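Local coordinates for DUF1254 domain-containing protein (Vibrio parahaemolyticus, PDB 3U07) that is of unknown function, pairs a DUF1254 with a DUF1214 domain, and carries a probable signal sequence consistent with export from the cytoplasm, at residues A[134-143]-A[150-160]; A[88-96]-A[198-206]. The protein carries 2 engineered substitutions. One frame throughout, in Å; residues are numbered along the deposited sequence.

In the fold
Contact 1 and contact 2 lie side by side, their centres about 13 Å apart, and contact 1 is nested within the chain loop that contact 2 closes. Contact 1 is the parallel edge pair of a mixed four-stranded sheet, partly buried, held by a backbone ladder with apolar side chains beside it. Contact 2 lies at the surface, where the turn leaving strand 82-90 meets the loop 198-206 through one salt bridge, small apolar touches and two bridging waters. Backbone bonds tie them together: F138 N lies 2.7 Å from V96 O, and V91 N lies 2.9 Å from N160 O.

Contact 1. Residues A[134-143]-A[150-160]; sequences GQFMFAAQDW and SVDEVVRVDSN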
loop_
_atom_site.group_PDB
_atom_site.type_symbol
_atom_site.label_atom_id
_atom_site.label_comp_id
_atom_site.label_asym_id
_atom_site.label_seq_id
_atom_site.Cartn_x
_atom_site.Cartn_y
_atom_site.Cartn_z
ATOM N N GLY A 134 5.269 -12.090 -16.541
ATOM C CA GLY A 134 5.843 -11.406 -17.689
ATOM C C GLY A 134 7.039 -10.525 -17.391
ATOM O O GLY A 134 7.559 -10.512 -16.275
ATOM N N GLN A 135 7.486 -9.799 -18.413
ATOM C CA GLN A 135 8.615 -8.887 -18.288
ATOM C C GLN A 135 8.002 -7.492 -18.262
ATOM O O GLN A 135 7.503 -7.011 -19.273
ATOM C CB GLN A 135 9.553 -9.031 -19.491
ATOM C CG GLN A 135 10.152 -10.422 -19.677
ATOM C CD GLN A 135 10.984 -10.879 -18.490
ATOM O OE1 GLN A 135 11.410 -10.074 -17.663
ATOM N NE2 GLN A 135 11.236 -12.178 -18.416
ATOM N N PHE A 136 8.038 -6.845 -17.103
ATOM C CA PHE A 136 7.440 -5.528 -16.953
ATOM C C PHE A 136 8.506 -4.457 -16.871
ATOM O O PHE A 136 9.317 -4.433 -15.948
ATOM C CB PHE A 136 6.543 -5.535 -15.710
ATOM C CG PHE A 136 5.501 -6.626 -15.740
ATOM C CD1 PHE A 136 4.392 -6.517 -16.569
ATOM C CD2 PHE A 136 5.652 -7.778 -14.974
ATOM C CE1 PHE A 136 3.442 -7.541 -16.638
ATOM C CE2 PHE A 136 4.705 -8.809 -15.036
ATOM C CZ PHE A 136 3.600 -8.687 -15.870
HETATM N N MSE A 137 8.507 -3.573 -17.861
HETATM C CA MSE A 137 9.502 -2.523 -17.909
HETATM C C MSE A 137 8.980 -1.197 -17.389
HETATM O O MSE A 137 7.918 -0.733 -17.792
HETATM C CB MSE A 137 10.017 -2.352 -19.350
HETATM C CG MSE A 137 11.216 -1.414 -19.470
HETATM SE SE MSE A 137 11.961 -1.302 -21.284
HETATM C CE MSE A 137 10.932 0.196 -21.871
ATOM N N PHE A 138 9.741 -0.605 -16.477
ATOM C CA PHE A 138 9.407 0.683 -15.901
ATOM C C PHE A 138 10.406 1.680 -16.466
ATOM O O PHE A 138 11.617 1.485 -16.353
ATOM C CB PHE A 138 9.520 0.624 -14.375
ATOM C CG PHE A 138 8.554 -0.326 -13.752
ATOM C CD1 PHE A 138 8.776 -1.699 -13.812
ATOM C CD2 PHE A 138 7.378 0.146 -13.172
ATOM C CE1 PHE A 138 7.838 -2.596 -13.304
ATOM C CE2 PHE A 138 6.430 -0.740 -12.658
ATOM C CZ PHE A 138 6.661 -2.113 -12.727
ATOM N N ALA A 139 9.898 2.740 -17.082
ATOM C CA ALA A 139 10.768 3.745 -17.670
ATOM C C ALA A 139 10.315 5.128 -17.274
ATOM O O ALA A 139 9.126 5.349 -17.012
ATOM C CB ALA A 139 10.767 3.612 -19.200
ATOM N N ALA A 140 11.284 6.041 -17.224
ATOM C CA ALA A 140 10.977 7.386 -16.882
ATOM C C ALA A 140 10.087 7.858 -17.978
ATOM O O ALA A 140 10.162 7.421 -19.162
ATOM C CB ALA A 140 12.189 8.279 -16.790
ATOM N N GLN A 141 9.224 8.730 -17.565
ATOM C CA GLN A 141 8.291 9.285 -18.470
ATOM C C GLN A 141 8.899 9.873 -19.747
ATOM O O GLN A 141 8.296 9.722 -20.803
ATOM C CB GLN A 141 7.489 10.278 -17.672
ATOM C CG GLN A 141 6.363 10.851 -18.455
ATOM C CD GLN A 141 5.293 9.825 -18.792
ATOM O OE1 GLN A 141 5.240 9.298 -19.896
ATOM N NE2 GLN A 141 4.431 9.541 -17.830
ATOM N N ASP A 142 10.065 10.531 -19.634
ATOM C CA ASP A 142 10.787 11.196 -20.746
ATOM C C ASP A 142 11.796 10.278 -21.472
ATOM O O ASP A 142 12.467 10.690 -22.423
ATOM C CB ASP A 142 11.597 12.386 -20.202
ATOM C CG ASP A 142 12.546 11.966 -19.069
ATOM O OD1 ASP A 142 12.205 12.194 -17.886
ATOM O OD2 ASP A 142 13.622 11.395 -19.363
ATOM N N TRP A 143 11.931 9.042 -21.015
ATOM C CA TRP A 143 12.906 8.159 -21.631
ATOM C C TRP A 143 12.663 7.911 -23.116
ATOM O O TRP A 143 11.595 7.462 -23.524
ATOM C CB TRP A 143 12.969 6.829 -20.899
ATOM C CG TRP A 143 13.971 5.908 -21.510
ATOM C CD1 TRP A 143 15.331 5.984 -21.404
ATOM C CD2 TRP A 143 13.693 4.783 -22.345
ATOM N NE1 TRP A 143 15.918 4.969 -22.125
ATOM C CE2 TRP A 143 14.935 4.219 -22.715
ATOM C CE3 TRP A 143 12.514 4.197 -22.823
ATOM C CZ2 TRP A 143 15.030 3.093 -23.532
ATOM C CZ3 TRP A 143 12.609 3.075 -23.639
ATOM C CH2 TRP A 143 13.858 2.538 -23.986
ATOM N N SER A 150 10.820 -8.557 -26.300
ATOM C CA SER A 150 10.737 -9.423 -25.126
ATOM C C SER A 150 9.863 -8.875 -23.981
ATOM O O SER A 150 9.365 -9.632 -23.147
ATOM C CB SER A 150 12.161 -9.633 -24.605
ATOM O OG SER A 150 12.234 -10.720 -23.710
ATOM N N VAL A 151 9.697 -7.559 -23.936
ATOM C CA VAL A 151 8.923 -6.921 -22.879
ATOM C C VAL A 151 7.418 -7.016 -23.080
ATOM O O VAL A 151 6.912 -6.758 -24.165
ATOM C CB VAL A 151 9.339 -5.437 -22.727
ATOM C CG1 VAL A 151 8.333 -4.683 -21.852
ATOM C CG2 VAL A 151 10.730 -5.369 -22.111
ATOM N N ASP A 152 6.711 -7.387 -22.016
ATOM C CA ASP A 152 5.262 -7.523 -22.063
ATOM C C ASP A 152 4.532 -6.190 -21.972
ATOM O O ASP A 152 3.758 -5.829 -22.851
ATOM C CB ASP A 152 4.800 -8.431 -20.924
ATOM C CG ASP A 152 5.081 -9.894 -21.198
ATOM O OD1 ASP A 152 4.247 -10.536 -21.869
ATOM O OD2 ASP A 152 6.136 -10.397 -20.752
ATOM N N GLU A 153 4.784 -5.460 -20.895
ATOM C CA GLU A 153 4.133 -4.176 -20.685
ATOM C C GLU A 153 5.157 -3.143 -20.253
ATOM O O GLU A 153 6.165 -3.474 -19.636
ATOM C CB GLU A 153 3.055 -4.301 -19.603
ATOM C CG GLU A 153 1.961 -5.322 -19.899
ATOM C CD GLU A 153 1.106 -4.944 -21.098
ATOM O OE1 GLU A 153 0.866 -3.734 -21.306
ATOM O OE2 GLU A 153 0.659 -5.856 -21.824
ATOM N N VAL A 154 4.885 -1.888 -20.584
ATOM C CA VAL A 154 5.758 -0.784 -20.225
ATOM C C VAL A 154 5.009 0.156 -19.286
ATOM O O VAL A 154 3.878 0.557 -19.566
ATOM C CB VAL A 154 6.188 0.031 -21.467
ATOM C CG1 VAL A 154 7.064 1.203 -21.044
ATOM C CG2 VAL A 154 6.932 -0.868 -22.452
ATOM N N VAL A 155 5.639 0.497 -18.169
ATOM C CA VAL A 155 5.046 1.418 -17.204
ATOM C C VAL A 155 5.847 2.719 -17.203
ATOM O O VAL A 155 7.030 2.725 -16.852
ATOM C CB VAL A 155 5.087 0.856 -15.770
ATOM C CG1 VAL A 155 4.453 1.856 -14.810
ATOM C CG2 VAL A 155 4.388 -0.481 -15.711
ATOM N N ARG A 156 5.212 3.814 -17.610
ATOM C CA ARG A 156 5.879 5.116 -17.608
ATOM C C ARG A 156 5.708 5.702 -16.209
ATOM O O ARG A 156 4.584 5.834 -15.729
ATOM C CB ARG A 156 5.243 6.041 -18.647
ATOM C CG ARG A 156 5.509 5.612 -20.084
ATOM C CD ARG A 156 6.947 5.918 -20.503
ATOM N NE ARG A 156 7.243 5.411 -21.845
ATOM C CZ ARG A 156 8.378 5.632 -22.505
ATOM N NH1 ARG A 156 9.345 6.360 -21.958
ATOM N NH2 ARG A 156 8.548 5.121 -23.719
ATOM N N VAL A 157 6.812 6.047 -15.547
ATOM C CA VAL A 157 6.725 6.587 -14.191
ATOM C C VAL A 157 7.151 8.051 -14.121
ATOM O O VAL A 157 8.060 8.489 -14.835
ATOM C CB VAL A 157 7.564 5.731 -13.189
ATOM C CG1 VAL A 157 7.117 4.267 -13.258
ATOM C CG2 VAL A 157 9.055 5.838 -13.499
ATOM N N ASP A 158 6.483 8.806 -13.255
ATOM C CA ASP A 158 6.761 10.228 -13.119
ATOM C C ASP A 158 7.819 10.608 -12.099
ATOM O O ASP A 158 8.237 11.764 -12.047
ATOM C CB ASP A 158 5.456 10.978 -12.860
ATOM C CG ASP A 158 4.540 10.967 -14.074
ATOM O OD1 ASP A 158 3.392 10.510 -13.948
ATOM O OD2 ASP A 158 4.968 11.417 -15.158
ATOM N N SER A 159 8.231 9.648 -11.274
ATOM C CA SER A 159 9.309 9.883 -10.317
ATOM C C SER A 159 10.356 8.830 -10.688
ATOM O O SER A 159 10.001 7.703 -11.037
ATOM C CB SER A 159 8.848 9.699 -8.861
ATOM O OG SER A 159 8.539 8.347 -8.559
ATOM N N ASN A 160 11.637 9.184 -10.647
ATOM C CA ASN A 160 12.667 8.216 -11.011
ATOM C C ASN A 160 12.783 7.102 -9.987
ATOM O O ASN A 160 13.217 6.001 -10.307
ATOM C CB ASN A 160 14.016 8.902 -11.211
ATOM C CG ASN A 160 14.025 9.810 -12.424
ATOM O OD1 ASN A 160 13.376 9.518 -13.429
ATOM N ND2 ASN A 160 14.772 10.909 -12.344
HETATM O O HOH W 1 10.675 5.601 -25.439
#
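F138 and V155 form a bridged pair of the parallel strands 134-140 and 153-157, at the edge of a mixed four-stranded sheet; the strand axes come within 4.6 Å, their directions 26° apart. The two side chains run alongside one another on the same face as F136 and E153. V155 CG2 sits over the F138 ring, 4.1 Å from its centroid, a CH-pi contact, while V157 CG1 comes to the ring's edge. E153 CB instead meets the edge of the F136 ring, which also stacks on F124 of strand 120-125.

The backbone evidence for parallel pairing is an alternating ladder: M137 is bonded to E153 and V155, A139 to V155 and V157. Ahead of it, D152 receives Q135 N on the anti side of OD2, at 2.8 Å, and its own N returns a bond to Q135 O. The amide end of Q135 turns elsewhere, to S99 of strand 96-100.

On the other face, M137, present as selenomethionine, turns about its CG–SE bond and brings CE to 4.1 Å from V154 CG1. R156 shares that face: bent about its CB–CG bond (chi2 -74°) and extended beyond, it swings its guanidinium across to the 140-143 type I turn, with A139 CB over one side of the plane. R156 NH1 lies 3.1 Å from A140 O, which also accepts W143 N, so the arginine and the turn's own bond grip one carbonyl. The same NH1 bonds a lone pair of W143 O at 3.0 Å, while a water links W143 O to R156 NH2.

Contact 2. Residues A[88-96]-A[198-206]; sequences WLDVAAEPV and NGPKPVQRT
R205 reaches D90 from the loop 198-206, meeting the last residue of strand 82-90 with a salt bridge. From CB its chain is extended through CG and CD to NE (chi2 164°, chi3 173°), which carries the charged end across to the turn; on the way the side chain touches L161 of strand 161-169. NE bonds D225 in a second salt bridge, and the two terminal nitrogens hold D90 end-on: R205 NH2 to D90 OD1 at 2.8 Å and R205 NH1 to D90 OD2 at 3.1 Å. NH2 also passes 3.6 Å from A92 CB.

The grip is not coplanar. Carboxylate and guanidinium planes are 70° apart, and both nitrogens meet their oxygens from above the carboxylate plane, although OD2 lies within the guanidinium plane. D90 OD1 is reached from the opposite face by A92 N, closing an Asx turn that fixes the carboxylate at the strand end. Water 2 bonds D90 OD2, A93 N and V203 N, joining the two backbones where they have no direct bond.

Beside this polar end the packing is slight. V203 CG2 lies 3.7 Å from A92 CB, and A93 CB comes to 3.7 Å from K201 O, with P200 CB more distant. At the far end E94 OE2 approaches P200 CD at 3.4 Å; the same oxygen bonds S192, and water 3 connects it to P200 O.

One acid thus faces an arginine, a turn amide and a water, while that arginine serves two acids. The paired charges would probably keep D90 ionised, and the two bridging waters suggest that solvent fills in part of the fit.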
loop_
_atom_site.group_PDB
_atom_site.type_symbol
_atom_site.label_atom_id
_atom_site.label_comp_id
_atom_site.label_asym_id
_atom_site.label_seq_id
_atom_site.Cartn_x
_atom_site.Cartn_y
_atom_site.Cartn_z
ATOM N N TRP A 88 13.151 -0.838 -4.139
ATOM C CA TRP A 88 12.992 0.481 -4.715
ATOM C C TRP A 88 13.645 0.469 -6.084
ATOM O O TRP A 88 14.798 0.070 -6.229
ATOM C CB TRP A 88 13.666 1.540 -3.845
ATOM C CG TRP A 88 12.990 1.769 -2.535
ATOM C CD1 TRP A 88 13.225 1.113 -1.361
ATOM C CD2 TRP A 88 11.955 2.720 -2.267
ATOM N NE1 TRP A 88 12.398 1.601 -0.374
ATOM C CE2 TRP A 88 11.606 2.586 -0.905
ATOM C CE3 TRP A 88 11.285 3.671 -3.048
ATOM C CZ2 TRP A 88 10.619 3.374 -0.303
ATOM C CZ3 TRP A 88 10.303 4.457 -2.449
ATOM C CH2 TRP A 88 9.979 4.299 -1.089
ATOM N N LEU A 89 12.891 0.891 -7.088
ATOM C CA LEU A 89 13.386 0.957 -8.452
ATOM C C LEU A 89 13.947 2.353 -8.672
ATOM O O LEU A 89 13.488 3.318 -8.055
ATOM C CB LEU A 89 12.236 0.732 -9.443
ATOM C CG LEU A 89 11.905 -0.643 -10.027
ATOM C CD1 LEU A 89 12.265 -1.760 -9.076
ATOM C CD2 LEU A 89 10.432 -0.663 -10.395
ATOM N N ASP A 90 14.950 2.457 -9.535
ATOM C CA ASP A 90 15.523 3.755 -9.882
ATOM C C ASP A 90 15.676 3.694 -11.385
ATOM O O ASP A 90 16.501 2.938 -11.896
ATOM C CB ASP A 90 16.886 3.980 -9.228
ATOM C CG ASP A 90 17.573 5.241 -9.738
ATOM O OD1 ASP A 90 16.889 6.130 -10.289
ATOM O OD2 ASP A 90 18.803 5.350 -9.580
ATOM N N VAL A 91 14.868 4.474 -12.092
ATOM C CA VAL A 91 14.906 4.475 -13.551
ATOM C C VAL A 91 15.550 5.737 -14.134
ATOM O O VAL A 91 15.443 5.997 -15.333
ATOM C CB VAL A 91 13.478 4.333 -14.125
ATOM C CG1 VAL A 91 12.815 3.064 -13.570
ATOM C CG2 VAL A 91 12.642 5.560 -13.761
ATOM N N ALA A 92 16.222 6.509 -13.285
ATOM C CA ALA A 92 16.870 7.747 -13.721
ATOM C C ALA A 92 17.850 7.553 -14.876
ATOM O O ALA A 92 17.748 8.227 -15.895
ATOM C CB ALA A 92 17.596 8.409 -12.547
ATOM N N ALA A 93 18.796 6.633 -14.714
ATOM C CA ALA A 93 19.806 6.400 -15.743
ATOM C C ALA A 93 19.251 5.675 -16.953
ATOM O O ALA A 93 19.631 5.963 -18.083
ATOM C CB ALA A 93 20.982 5.615 -15.158
ATOM N N GLU A 94 18.345 4.735 -16.708
ATOM C CA GLU A 94 17.745 3.959 -17.779
ATOM C C GLU A 94 16.568 3.150 -17.229
ATOM O O GLU A 94 16.392 3.052 -16.017
ATOM C CB GLU A 94 18.789 3.006 -18.366
ATOM C CG GLU A 94 19.339 2.025 -17.341
ATOM C CD GLU A 94 20.267 1.001 -17.954
ATOM O OE1 GLU A 94 19.927 0.468 -19.026
ATOM O OE2 GLU A 94 21.327 0.720 -17.358
ATOM N N PRO A 95 15.747 2.564 -18.119
ATOM C CA PRO A 95 14.597 1.766 -17.687
ATOM C C PRO A 95 15.020 0.536 -16.899
ATOM O O PRO A 95 16.181 0.113 -16.953
ATOM C CB PRO A 95 13.924 1.389 -19.002
ATOM C CG PRO A 95 14.234 2.559 -19.884
ATOM C CD PRO A 95 15.698 2.794 -19.573
ATOM N N VAL A 96 14.066 -0.041 -16.179
ATOM C CA VAL A 96 14.315 -1.226 -15.375
ATOM C C VAL A 96 13.188 -2.210 -15.638
ATOM O O VAL A 96 12.022 -1.829 -15.772
ATOM C CB VAL A 96 14.368 -0.879 -13.869
ATOM C CG1 VAL A 96 13.063 -0.247 -13.440
ATOM C CG2 VAL A 96 14.645 -2.126 -13.052
ATOM N N ASN A 198 26.424 -2.512 -22.586
ATOM C CA ASN A 198 27.099 -1.518 -21.762
ATOM C C ASN A 198 26.005 -0.495 -21.449
ATOM O O ASN A 198 25.292 -0.050 -22.352
ATOM C CB ASN A 198 28.223 -0.816 -22.531
ATOM C CG ASN A 198 29.415 -1.719 -22.787
ATOM O OD1 ASN A 198 29.805 -2.511 -21.930
ATOM N ND2 ASN A 198 30.012 -1.588 -23.964
ATOM N N GLY A 199 25.866 -0.132 -20.178
ATOM C CA GLY A 199 24.843 0.826 -19.803
ATOM C C GLY A 199 25.387 2.060 -19.113
ATOM O O GLY A 199 26.577 2.137 -18.812
ATOM N N PRO A 200 24.525 3.045 -18.833
ATOM C CA PRO A 200 24.963 4.273 -18.171
ATOM C C PRO A 200 25.234 4.004 -16.702
ATOM O O PRO A 200 24.689 3.066 -16.124
ATOM C CB PRO A 200 23.777 5.221 -18.357
ATOM C CG PRO A 200 22.856 4.506 -19.348
ATOM C CD PRO A 200 23.073 3.069 -19.050
ATOM N N LYS A 201 26.081 4.826 -16.101
ATOM C CA LYS A 201 26.401 4.675 -14.694
ATOM C C LYS A 201 25.173 5.094 -13.879
ATOM O O LYS A 201 24.517 6.085 -14.199
ATOM C CB LYS A 201 27.591 5.566 -14.337
ATOM C CG LYS A 201 28.062 5.451 -12.897
ATOM C CD LYS A 201 29.089 6.527 -12.569
ATOM C CE LYS A 201 28.518 7.580 -11.623
ATOM N NZ LYS A 201 27.265 8.205 -12.141
ATOM N N PRO A 202 24.839 4.332 -12.825
ATOM C CA PRO A 202 23.682 4.660 -11.985
ATOM C C PRO A 202 23.824 6.072 -11.424
ATOM O O PRO A 202 24.933 6.547 -11.181
ATOM C CB PRO A 202 23.740 3.601 -10.886
ATOM C CG PRO A 202 24.376 2.436 -11.582
ATOM C CD PRO A 202 25.490 3.098 -12.357
ATOM N N VAL A 203 22.701 6.747 -11.227
ATOM C CA VAL A 203 22.735 8.096 -10.690
ATOM C C VAL A 203 23.015 8.054 -9.193
ATOM O O VAL A 203 22.466 7.218 -8.472
ATOM C CB VAL A 203 21.398 8.824 -10.946
ATOM C CG1 VAL A 203 21.380 10.173 -10.234
ATOM C CG2 VAL A 203 21.206 9.013 -12.443
ATOM N N GLN A 204 23.896 8.942 -8.737
ATOM C CA GLN A 204 24.241 9.029 -7.323
ATOM C C GLN A 204 23.649 10.334 -6.808
ATOM O O GLN A 204 24.012 11.413 -7.267
ATOM C CB GLN A 204 25.761 9.031 -7.130
ATOM C CG GLN A 204 26.476 7.788 -7.659
ATOM C CD GLN A 204 25.889 6.498 -7.117
ATOM O OE1 GLN A 204 25.399 6.451 -5.989
ATOM N NE2 GLN A 204 25.951 5.437 -7.914
ATOM N N ARG A 205 22.736 10.231 -5.852
ATOM C CA ARG A 205 22.070 11.404 -5.294
ATOM C C ARG A 205 22.660 11.872 -3.973
ATOM O O ARG A 205 23.285 11.098 -3.250
ATOM C CB ARG A 205 20.587 11.086 -5.061
ATOM C CG ARG A 205 19.811 10.658 -6.297
ATOM C CD ARG A 205 18.492 9.988 -5.920
ATOM N NE ARG A 205 17.668 9.714 -7.097
ATOM C CZ ARG A 205 17.838 8.692 -7.926
ATOM N NH1 ARG A 205 18.807 7.806 -7.725
ATOM N NH2 ARG A 205 17.040 8.567 -8.974
ATOM N N THR A 206 22.463 13.150 -3.673
ATOM C CA THR A 206 22.894 13.720 -2.404
ATOM C C THR A 206 21.539 14.035 -1.758
ATOM O O THR A 206 20.826 14.950 -2.174
ATOM C CB THR A 206 23.746 14.997 -2.602
ATOM O OG1 THR A 206 22.992 15.979 -3.318
ATOM C CG2 THR A 206 24.992 14.668 -3.397
HETATM O O HOH W 2 19.994 5.450 -12.069
HETATM O O HOH W 3 22.389 1.971 -15.130
#